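Local coordinates for lectin (PDB 6T1D), which binds galactose-containing sugars such as melibiose at calcium-bearing sites on its beta-sandwich carbohydrate-binding domains, at residues Thr277-Ala282 and Gln321-Pro326. Sequence-based numbering, arbitrary orientation.
Sequences TFAINA and QGFQPP
F323 and N281 meet through carbon alone, a clear instance of a loop covering one face of a beta sheet with apolar atoms. The outer end of the F323 ring approaches the N281 side chain near its root, CZ of F323 lying 3.9 Å from CB of N281, and its CE2 carbon also reaches A279, whose CB is 4.5 Å away. With CG of F323 between its own backbone N and carbonyl carbon (chi1 71°), the ring leaves the loop toward the strand. Its neighbour Q324 bends at chi2 (-68°) and carries OE1 over one ring face, 3.4 Å above the plane and displaced toward the rim.

A279 makes the next apolar step. Its methyl group lies against the root of Q324, its CB 4.0 Å from CA of Q324 and 4.2 Å from CB of Q324. At the start of the segment, CB of T277 packs 3.8 Å from CA of P326.

The polar component is slight. OG1 of T277 and the carbonyl O of P326 are 3.4 Å apart, at this length at most a weak hydrogen bond, and the hydroxyl also pairs with that of T224, so the P326 bond is not certain. The loop carbonyls have a stronger partner in R222, whose guanidinium donates hydrogen bonds to O of F323 and P325 through NH1 and to O of P326 through NH2 and so gathers three carbonyls of the loop on one side chain.

Residues 277-282 belong to strand 276-284, set between antiparallel strands 217-225 and 244-249. T277, A279 and N281 face the loop that joins strands 314-316 and 334-341, whereas F278 and I280 point into the sandwich toward strand 290-299. Y248 meets the F323 ring nearly at right angles, A220 and W333 add to its surroundings, and P326 packs on L327 of the second subunit.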
loop_
_atom_site.group_PDB
_atom_site.type_symbol
_atom_site.label_atom_id
_atom_site.label_comp_id
_atom_site.label_asym_id
_atom_site.label_seq_id
_atom_site.Cartn_x
_atom_site.Cartn_y
_atom_site.Cartn_z
ATOM N N THR A 277 8.536 1.884 5.476
ATOM C CA THR A 277 9.041 3.257 5.420
ATOM C C THR A 277 10.456 3.306 5.978
ATOM O O THR A 277 10.690 2.889 7.117
ATOM C CB THR A 277 8.142 4.207 6.211
ATOM O OG1 THR A 277 6.970 4.523 5.452
ATOM C CG2 THR A 277 8.889 5.482 6.569
ATOM N N PHE A 278 11.403 3.784 5.172
ATOM C CA PHE A 278 12.781 3.975 5.611
ATOM C C PHE A 278 12.977 5.451 5.917
ATOM O O PHE A 278 12.545 6.311 5.144
ATOM C CB PHE A 278 13.772 3.521 4.541
ATOM C CG PHE A 278 13.497 2.136 4.001
ATOM C CD1 PHE A 278 12.574 1.957 2.976
ATOM C CD2 PHE A 278 14.177 1.028 4.480
ATOM C CE1 PHE A 278 12.311 0.691 2.449
ATOM C CE2 PHE A 278 13.923 -0.228 3.956
ATOM C CZ PHE A 278 12.987 -0.395 2.934
ATOM N N ALA A 279 13.589 5.751 7.051
ATOM C CA ALA A 279 13.818 7.132 7.450
ATOM C C ALA A 279 15.269 7.282 7.854
ATOM O O ALA A 279 15.888 6.340 8.357
ATOM C CB ALA A 279 12.912 7.568 8.587
ATOM N N ILE A 280 15.832 8.443 7.544
ATOM C CA ILE A 280 17.225 8.753 7.831
ATOM C C ILE A 280 17.287 10.048 8.626
ATOM O O ILE A 280 16.569 11.006 8.329
ATOM C CB ILE A 280 18.054 8.877 6.533
ATOM C CG1 ILE A 280 17.902 7.619 5.673
ATOM C CG2 ILE A 280 19.511 9.211 6.836
ATOM C CD1 ILE A 280 18.664 7.693 4.383
ATOM N N ASN A 281 18.114 10.074 9.650
ATOM C CA ASN A 281 18.445 11.324 10.324
ATOM C C ASN A 281 19.934 11.544 10.094
ATOM O O ASN A 281 20.769 10.870 10.706
ATOM C CB ASN A 281 18.083 11.284 11.803
ATOM C CG ASN A 281 18.465 12.550 12.529
ATOM O OD1 ASN A 281 18.903 13.523 11.921
ATOM N ND2 ASN A 281 18.266 12.559 13.838
ATOM N N ALA A 282 20.254 12.460 9.182
ATOM C CA ALA A 282 21.626 12.778 8.821
ATOM C C ALA A 282 22.007 14.115 9.426
ATOM O O ALA A 282 21.172 15.014 9.540
ATOM C CB ALA A 282 21.799 12.840 7.309
ATOM N N GLN A 321 9.073 15.575 15.984
ATOM C CA GLN A 321 9.078 14.359 16.776
ATOM C C GLN A 321 8.151 13.358 16.109
ATOM O O GLN A 321 7.056 13.713 15.669
ATOM C CB GLN A 321 8.640 14.652 18.206
ATOM C CG GLN A 321 8.699 13.463 19.130
ATOM C CD GLN A 321 8.154 13.798 20.494
ATOM O OE1 GLN A 321 8.341 14.910 20.983
ATOM N NE2 GLN A 321 7.484 12.837 21.124
ATOM N N GLY A 322 8.605 12.119 15.991
ATOM C CA GLY A 322 7.872 11.153 15.206
ATOM C C GLY A 322 8.117 11.270 13.719
ATOM O O GLY A 322 7.216 10.975 12.925
ATOM N N PHE A 323 9.318 11.702 13.315
ATOM C CA PHE A 323 9.654 11.767 11.896
ATOM C C PHE A 323 9.913 10.385 11.319
ATOM O O PHE A 323 9.954 10.234 10.095
ATOM C CB PHE A 323 10.899 12.606 11.662
ATOM C CG PHE A 323 12.149 11.934 12.132
ATOM C CD1 PHE A 323 12.531 12.010 13.462
ATOM C CD2 PHE A 323 12.920 11.181 11.259
ATOM C CE1 PHE A 323 13.677 11.388 13.903
ATOM C CE2 PHE A 323 14.054 10.546 11.696
ATOM C CZ PHE A 323 14.437 10.648 13.018
ATOM N N GLN A 324 10.114 9.386 12.171
ATOM C CA GLN A 324 10.466 8.048 11.717
ATOM C C GLN A 324 9.339 7.003 11.721
ATOM O O GLN A 324 9.559 5.927 11.152
ATOM C CB GLN A 324 11.639 7.542 12.568
ATOM C CG GLN A 324 11.274 7.046 13.960
ATOM C CD GLN A 324 10.792 8.140 14.906
ATOM O OE1 GLN A 324 10.668 9.315 14.531
ATOM N NE2 GLN A 324 10.485 7.746 16.141
ATOM N N PRO A 325 8.165 7.221 12.346
ATOM C CA PRO A 325 7.059 6.254 12.205
ATOM C C PRO A 325 6.612 6.093 10.766
ATOM O O PRO A 325 6.798 7.004 9.941
ATOM C CB PRO A 325 5.944 6.866 13.070
ATOM C CG PRO A 325 6.625 7.462 14.152
ATOM C CD PRO A 325 7.886 8.077 13.519
ATOM N N PRO A 326 6.009 4.926 10.423
ATOM C CA PRO A 326 5.629 4.651 9.029
ATOM C C PRO A 326 4.586 5.605 8.478
ATOM O O PRO A 326 4.794 6.239 7.439
ATOM C CB PRO A 326 5.078 3.223 9.091
ATOM C CG PRO A 326 5.626 2.639 10.378
ATOM C CD PRO A 326 5.713 3.791 11.315
#